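Molybdenum-pterin-binding protein 2 (Clostridium pasteurianum, PDB 1GUN) binds molybdenum, here as molybdate held at sites between the subunits of a hexamer. Local coordinates at residues A5-K10 with V59-V64; V21-V26 with I39-V44. One frame throughout, in Å; residues are numbered along the deposited sequence.

Overall arrangement
Contact 1 joins the start of strand 7-18 to the turn after strand 54-59, and contact 2 joins the beginning of strand 22-29 to the end of strand 34-40 and the helix 41-47 that follows. Along the chain, both segments of contact 2 fall between those of contact 1. Their centres are 18 Å apart, on opposite sides of the chain's centre, and their nearest atoms are about 10 Å apart. The two share one antiparallel sheet, in which strands 7-18 and 22-29 are neighbours. A5-K10 and V59-V64 meet I39-V44 of another subunit at one molybdate, while V21-T22 joins the same residues of two other subunits at a second.

Contact 1: residues A5-K10 with V59-V64; sequences ARNQLK and VKSTDV. With CA (calcium ion), chain I; MOO (molybdate ion), chain J.
The side-chain amide of N7 donates through ND2 to V59 O, 3.0 Å away. V59 O lies close to the amide plane of N7, whereas ND2 stands 42° above the carbonyl plane of V59. CG2 of V64 lies over one face of the amide at its ND2 end, 3.7 Å from ND2, and at the other end OD1 accepts from T36 N of the second subunit. With CG anti to the carbonyl carbon (chi1 -59°), ND2 is carried over to V59 O, while the main chain of N7 makes a second bond, V59 N to N7 O at 2.9 Å. N7 and V59 thus form an antiparallel hydrogen-bonded pair, their CB atoms 4.0 Å apart.

Beyond this pair the two backbones converge on molybdate. Its O2 accepts from S61 N at 2.9 Å with an angle of 169°, from S61 OG at 2.9 Å, and from R6 N at 3.2 Å. K60, in one of its two conformers, stays extended until its last torsion, where a bend brings NZ to O1, T62 OG1 and I38 O of the fourth subunit. R6 sends its guanidinium to a salt bridge with E46 of the fourth subunit. D63 binds calcium through OD1 at 2.5 Å. S4 and, from the fourth subunit, S40 and probably S43 complete this intersubunit oxyanion site of the Mop (TOBE) domain, a member of the OB clan.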
loop_
_atom_site.group_PDB
_atom_site.type_symbol
_atom_site.label_atom_id
_atom_site.label_comp_id
_atom_site.label_asym_id
_atom_site.label_seq_id
_atom_site.Cartn_x
_atom_site.Cartn_y
_atom_site.Cartn_z
ATOM N N ALA A 5 7.949 -10.138 -3.426
ATOM C CA ALA A 5 6.837 -10.286 -2.447
ATOM C C ALA A 5 6.849 -11.687 -1.842
ATOM O O ALA A 5 6.663 -12.684 -2.547
ATOM C CB ALA A 5 5.501 -9.965 -3.091
ATOM N N ARG A 6 7.019 -11.770 -0.524
ATOM C CA ARG A 6 7.209 -13.070 0.113
ATOM C C ARG A 6 5.965 -13.929 0.386
ATOM O O ARG A 6 6.080 -15.096 0.732
ATOM C CB ARG A 6 8.031 -12.900 1.377
ATOM C CG ARG A 6 9.503 -12.526 1.043
ATOM C CD ARG A 6 10.379 -12.461 2.246
ATOM N NE ARG A 6 10.709 -13.793 2.760
ATOM C CZ ARG A 6 11.605 -14.611 2.189
ATOM N NH1 ARG A 6 12.228 -14.268 1.058
ATOM N NH2 ARG A 6 11.868 -15.790 2.732
ATOM N N ASN A 7 4.790 -13.340 0.264
ATOM C CA ASN A 7 3.556 -14.074 0.505
ATOM C C ASN A 7 2.936 -14.489 -0.850
ATOM O O ASN A 7 2.497 -13.630 -1.618
ATOM C CB ASN A 7 2.582 -13.180 1.319
ATOM C CG ASN A 7 3.203 -12.766 2.637
ATOM O OD1 ASN A 7 3.440 -13.637 3.502
ATOM N ND2 ASN A 7 3.567 -11.486 2.775
ATOM N N GLN A 8 2.894 -15.806 -1.128
ATOM C CA GLN A 8 2.338 -16.390 -2.365
ATOM C C GLN A 8 1.436 -17.545 -1.925
ATOM O O GLN A 8 1.930 -18.628 -1.527
ATOM C CB GLN A 8 3.471 -16.890 -3.274
ATOM C CG GLN A 8 4.381 -15.726 -3.617
ATOM C CD GLN A 8 5.430 -15.970 -4.688
ATOM O OE1 GLN A 8 5.303 -16.894 -5.488
ATOM N NE2 GLN A 8 6.449 -15.100 -4.732
ATOM N N LEU A 9 0.121 -17.339 -2.059
ATOM C CA LEU A 9 -0.867 -18.314 -1.550
ATOM C C LEU A 9 -1.671 -18.916 -2.695
ATOM O O LEU A 9 -2.456 -18.218 -3.351
ATOM C CB LEU A 9 -1.779 -17.604 -0.529
ATOM C CG LEU A 9 -1.099 -16.882 0.639
ATOM C CD1 LEU A 9 -2.078 -15.907 1.360
ATOM C CD2 LEU A 9 -0.722 -17.962 1.648
ATOM N N LYS A 10 -1.430 -20.199 -2.971
ATOM C CA LYS A 10 -2.149 -20.851 -4.064
ATOM C C LYS A 10 -3.616 -21.062 -3.764
ATOM O O LYS A 10 -3.944 -21.493 -2.671
ATOM C CB LYS A 10 -1.474 -22.212 -4.368
ATOM C CG LYS A 10 -0.137 -22.108 -5.088
ATOM C CD LYS A 10 0.427 -23.521 -5.254
ATOM C CE LYS A 10 1.648 -23.732 -4.400
ATOM N NZ LYS A 10 2.792 -23.058 -5.085
ATOM N N VAL A 59 1.174 -11.019 -1.838
ATOM C CA VAL A 59 1.121 -9.828 -0.966
ATOM C C VAL A 59 2.512 -9.372 -0.454
ATOM O O VAL A 59 3.272 -10.169 0.078
ATOM C CB VAL A 59 0.258 -10.111 0.309
ATOM C CG1 VAL A 59 0.116 -8.827 1.132
ATOM C CG2 VAL A 59 -1.128 -10.683 -0.042
ATOM N N LYS A 60 2.865 -8.074 -0.606
ATOM C CA LYS A 60 4.158 -7.541 -0.133
ATOM C C LYS A 60 4.213 -7.608 1.395
ATOM O O LYS A 60 3.214 -7.325 2.082
ATOM C CB LYS A 60 4.436 -6.110 -0.695
ATOM C CG LYS A 60 5.930 -5.654 -0.677
ATOM C CD LYS A 60 6.107 -4.258 -1.290
ATOM C CE LYS A 60 7.576 -3.784 -1.228
ATOM N NZ LYS A 60 8.014 -3.445 0.194
ATOM N N SER A 61 5.370 -7.975 1.984
ATOM C CA SER A 61 5.393 -8.070 3.449
ATOM C C SER A 61 5.029 -6.784 4.192
ATOM O O SER A 61 4.415 -6.828 5.267
ATOM C CB SER A 61 6.782 -8.527 3.935
ATOM O OG SER A 61 7.102 -9.761 3.319
ATOM N N THR A 62 5.395 -5.650 3.597
ATOM C CA THR A 62 5.091 -4.339 4.193
ATOM C C THR A 62 3.602 -3.972 4.259
ATOM O O THR A 62 3.129 -3.007 4.927
ATOM C CB THR A 62 5.942 -3.204 3.524
ATOM O OG1 THR A 62 5.992 -3.296 2.087
ATOM C CG2 THR A 62 7.403 -3.266 3.978
ATOM N N ASP A 63 2.796 -4.765 3.564
ATOM C CA ASP A 63 1.349 -4.572 3.599
ATOM C C ASP A 63 0.585 -5.500 4.557
ATOM O O ASP A 63 -0.649 -5.494 4.576
ATOM C CB ASP A 63 0.770 -4.839 2.214
ATOM C CG ASP A 63 0.990 -3.701 1.253
ATOM O OD1 ASP A 63 1.254 -2.534 1.684
ATOM O OD2 ASP A 63 0.880 -3.896 0.020
ATOM N N VAL A 64 1.284 -6.359 5.290
ATOM C CA VAL A 64 0.649 -7.278 6.229
ATOM C C VAL A 64 0.720 -6.717 7.658
ATOM O O VAL A 64 1.827 -6.496 8.202
ATOM C CB VAL A 64 1.391 -8.661 6.284
ATOM C CG1 VAL A 64 0.681 -9.650 7.251
ATOM C CG2 VAL A 64 1.435 -9.273 4.893
HETATM CA CA CA I . 1.588 -0.243 0.800
HETATM MO MO MOO J . 8.951 -7.666 0.121
HETATM O O1 MOO J . 8.851 -6.339 1.279
HETATM O O2 MOO J . 7.771 -8.878 0.599
HETATM O O3 MOO J . 10.553 -8.395 0.118
HETATM O O4 MOO J . 8.592 -7.112 -1.512
HETATM O O HOH W 1 3.861 -1.763 0.899
HETATM O O HOH W 2 0.494 -1.460 -1.363
HETATM O O HOH W 3 0.334 1.853 -0.406
HETATM O O HOH W 4 -0.868 -0.517 1.793
#

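Contact 2: residues V21-V26 with I39-V44; sequences VTAEVV and ISLDSV. With MOO (molybdate ion), chain G; MOO (molybdate ion), chain H.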
loop_
_atom_site.group_PDB
_atom_site.type_symbol
_atom_site.label_atom_id
_atom_site.label_comp_id
_atom_site.label_asym_id
_atom_site.label_seq_id
_atom_site.Cartn_x
_atom_site.Cartn_y
_atom_site.Cartn_z
ATOM N N VAL A 21 -14.197 0.015 -13.130
ATOM C CA VAL A 21 -12.749 0.196 -13.113
ATOM C C VAL A 21 -12.030 -0.963 -12.397
ATOM O O VAL A 21 -10.972 -1.398 -12.866
ATOM C CB VAL A 21 -12.379 1.551 -12.452
ATOM C CG1 VAL A 21 -10.874 1.659 -12.144
ATOM C CG2 VAL A 21 -12.831 2.741 -13.335
ATOM N N THR A 22 -12.635 -1.469 -11.323
ATOM C CA THR A 22 -12.037 -2.557 -10.503
ATOM C C THR A 22 -12.823 -3.859 -10.631
ATOM O O THR A 22 -13.908 -3.912 -11.235
ATOM C CB THR A 22 -11.978 -2.131 -8.989
ATOM O OG1 THR A 22 -13.254 -1.748 -8.447
ATOM C CG2 THR A 22 -11.141 -0.837 -8.878
ATOM N N ALA A 23 -12.309 -4.902 -9.992
ATOM C CA ALA A 23 -12.964 -6.208 -9.958
ATOM C C ALA A 23 -12.601 -6.850 -8.617
ATOM O O ALA A 23 -11.521 -6.558 -8.072
ATOM C CB ALA A 23 -12.493 -7.140 -11.125
ATOM N N GLU A 24 -13.503 -7.686 -8.094
ATOM C CA GLU A 24 -13.261 -8.401 -6.846
ATOM C C GLU A 24 -13.129 -9.916 -7.115
ATOM O O GLU A 24 -14.057 -10.527 -7.686
ATOM C CB GLU A 24 -14.408 -8.118 -5.861
ATOM C CG GLU A 24 -14.185 -8.702 -4.466
ATOM C CD GLU A 24 -15.404 -8.518 -3.576
ATOM O OE1 GLU A 24 -16.284 -9.394 -3.630
ATOM O OE2 GLU A 24 -15.477 -7.518 -2.848
ATOM N N VAL A 25 -11.995 -10.507 -6.705
ATOM C CA VAL A 25 -11.735 -11.933 -6.874
ATOM C C VAL A 25 -11.668 -12.573 -5.483
ATOM O O VAL A 25 -11.016 -12.050 -4.570
ATOM C CB VAL A 25 -10.376 -12.183 -7.580
ATOM C CG1 VAL A 25 -10.153 -13.698 -7.779
ATOM C CG2 VAL A 25 -10.320 -11.422 -8.921
ATOM N N VAL A 26 -12.338 -13.706 -5.294
ATOM C CA VAL A 26 -12.312 -14.366 -3.975
ATOM C C VAL A 26 -11.730 -15.754 -4.223
ATOM O O VAL A 26 -12.285 -16.470 -5.066
ATOM C CB VAL A 26 -13.716 -14.568 -3.375
ATOM C CG1 VAL A 26 -13.565 -15.378 -2.081
ATOM C CG2 VAL A 26 -14.428 -13.228 -3.064
ATOM N N ILE A 39 -8.572 -5.772 -7.806
ATOM C CA ILE A 39 -7.561 -5.366 -8.776
ATOM C C ILE A 39 -8.234 -4.652 -9.940
ATOM O O ILE A 39 -9.451 -4.410 -9.907
ATOM C CB ILE A 39 -6.835 -6.609 -9.353
ATOM C CG1 ILE A 39 -7.876 -7.634 -9.798
ATOM C CG2 ILE A 39 -5.847 -7.205 -8.327
ATOM C CD1 ILE A 39 -7.360 -8.736 -10.723
ATOM N N SER A 40 -7.461 -4.287 -10.961
ATOM C CA SER A 40 -8.125 -3.631 -12.116
ATOM C C SER A 40 -8.920 -4.613 -12.920
ATOM O O SER A 40 -8.527 -5.780 -13.118
ATOM C CB SER A 40 -7.165 -2.863 -13.021
ATOM O OG SER A 40 -6.384 -3.811 -13.688
ATOM N N LEU A 41 -10.064 -4.130 -13.420
ATOM C CA LEU A 41 -10.913 -4.917 -14.288
ATOM C C LEU A 41 -10.066 -5.356 -15.480
ATOM O O LEU A 41 -10.178 -6.489 -15.954
ATOM C CB LEU A 41 -12.089 -4.049 -14.748
ATOM C CG LEU A 41 -13.017 -4.845 -15.686
ATOM C CD1 LEU A 41 -13.677 -6.076 -15.102
ATOM C CD2 LEU A 41 -14.057 -3.907 -16.259
ATOM N N ASP A 42 -9.178 -4.498 -15.969
ATOM C CA ASP A 42 -8.415 -4.949 -17.138
ATOM C C ASP A 42 -7.538 -6.181 -16.932
ATOM O O ASP A 42 -7.357 -7.014 -17.843
ATOM C CB ASP A 42 -7.575 -3.793 -17.670
ATOM C CG ASP A 42 -8.373 -2.871 -18.561
ATOM O OD1 ASP A 42 -8.970 -3.392 -19.545
ATOM O OD2 ASP A 42 -8.450 -1.634 -18.356
ATOM N N SER A 43 -6.933 -6.259 -15.746
ATOM C CA SER A 43 -6.098 -7.408 -15.427
ATOM C C SER A 43 -6.887 -8.703 -15.367
ATOM O O SER A 43 -6.396 -9.751 -15.769
ATOM C CB SER A 43 -5.383 -7.174 -14.105
ATOM O OG SER A 43 -4.405 -6.173 -14.292
ATOM N N VAL A 44 -8.112 -8.640 -14.862
ATOM C CA VAL A 44 -8.943 -9.824 -14.756
ATOM C C VAL A 44 -9.191 -10.368 -16.145
ATOM O O VAL A 44 -8.960 -11.562 -16.460
ATOM C CB VAL A 44 -10.297 -9.455 -14.095
ATOM C CG1 VAL A 44 -11.375 -10.484 -14.450
ATOM C CG2 VAL A 44 -10.112 -9.327 -12.616
HETATM MO MO MOO G . -3.726 -4.068 -10.259
HETATM O O1 MOO G . -4.739 -4.795 -11.496
HETATM O O2 MOO G . -3.082 -5.377 -9.272
HETATM O O3 MOO G . -4.658 -2.927 -9.281
HETATM O O4 MOO G . -2.394 -3.206 -11.017
HETATM MO MO MOO H . -15.945 0.974 -9.204
HETATM O O1 MOO H . -15.399 2.605 -8.861
HETATM O O2 MOO H . -14.929 0.095 -10.330
HETATM O O3 MOO H . -16.369 -0.011 -7.814
HETATM O O4 MOO H . -17.485 1.197 -10.049
HETATM O O HOH W 5 -9.666 -1.380 -15.406
#
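A23 and I39 are joined by a reciprocal pair of backbone bonds: A23 N to I39 O at 2.9 Å and I39 N to A23 O at 3.1 Å. Next to them T22 and S40 form a non-hydrogen-bonded pair with diverging side chains, and T22 CA brings its hydrogen to I39 O. The ladder ends with L41 N giving a nearly straight bond (175°) to V21 O; a water lies 2.9 Å from V21 O and accepts from D42 N. On the side of A23 and I39 the contact is apolar: A23 CB meets V44 CG2 at 3.6 Å, and V25 CG2 lies more loosely against V44 CG2 and I39 CD1.

Two molybdates lie beyond. One is held through its O2 by V21 N and T22 N, each at 2.9 Å, and by T22 OG1; V21 N and T22 N of the third and fifth subunits also bind this ion. The other receives S40 N at 2.8 Å and S40 OG on its O1. With chi1 at 70°, S40 OG lies between its own N and carbonyl carbon, where it also accepts from S43 N as the N-cap of the helix. Strands 22-29 and 34-40 form a beta hairpin. Helix 41-47 follows directly from its open end, opposite the turn, and V44 packs back on A23 and V25, while E24 and V26 pair with strand 7-18 along the other edge of strand 22-29.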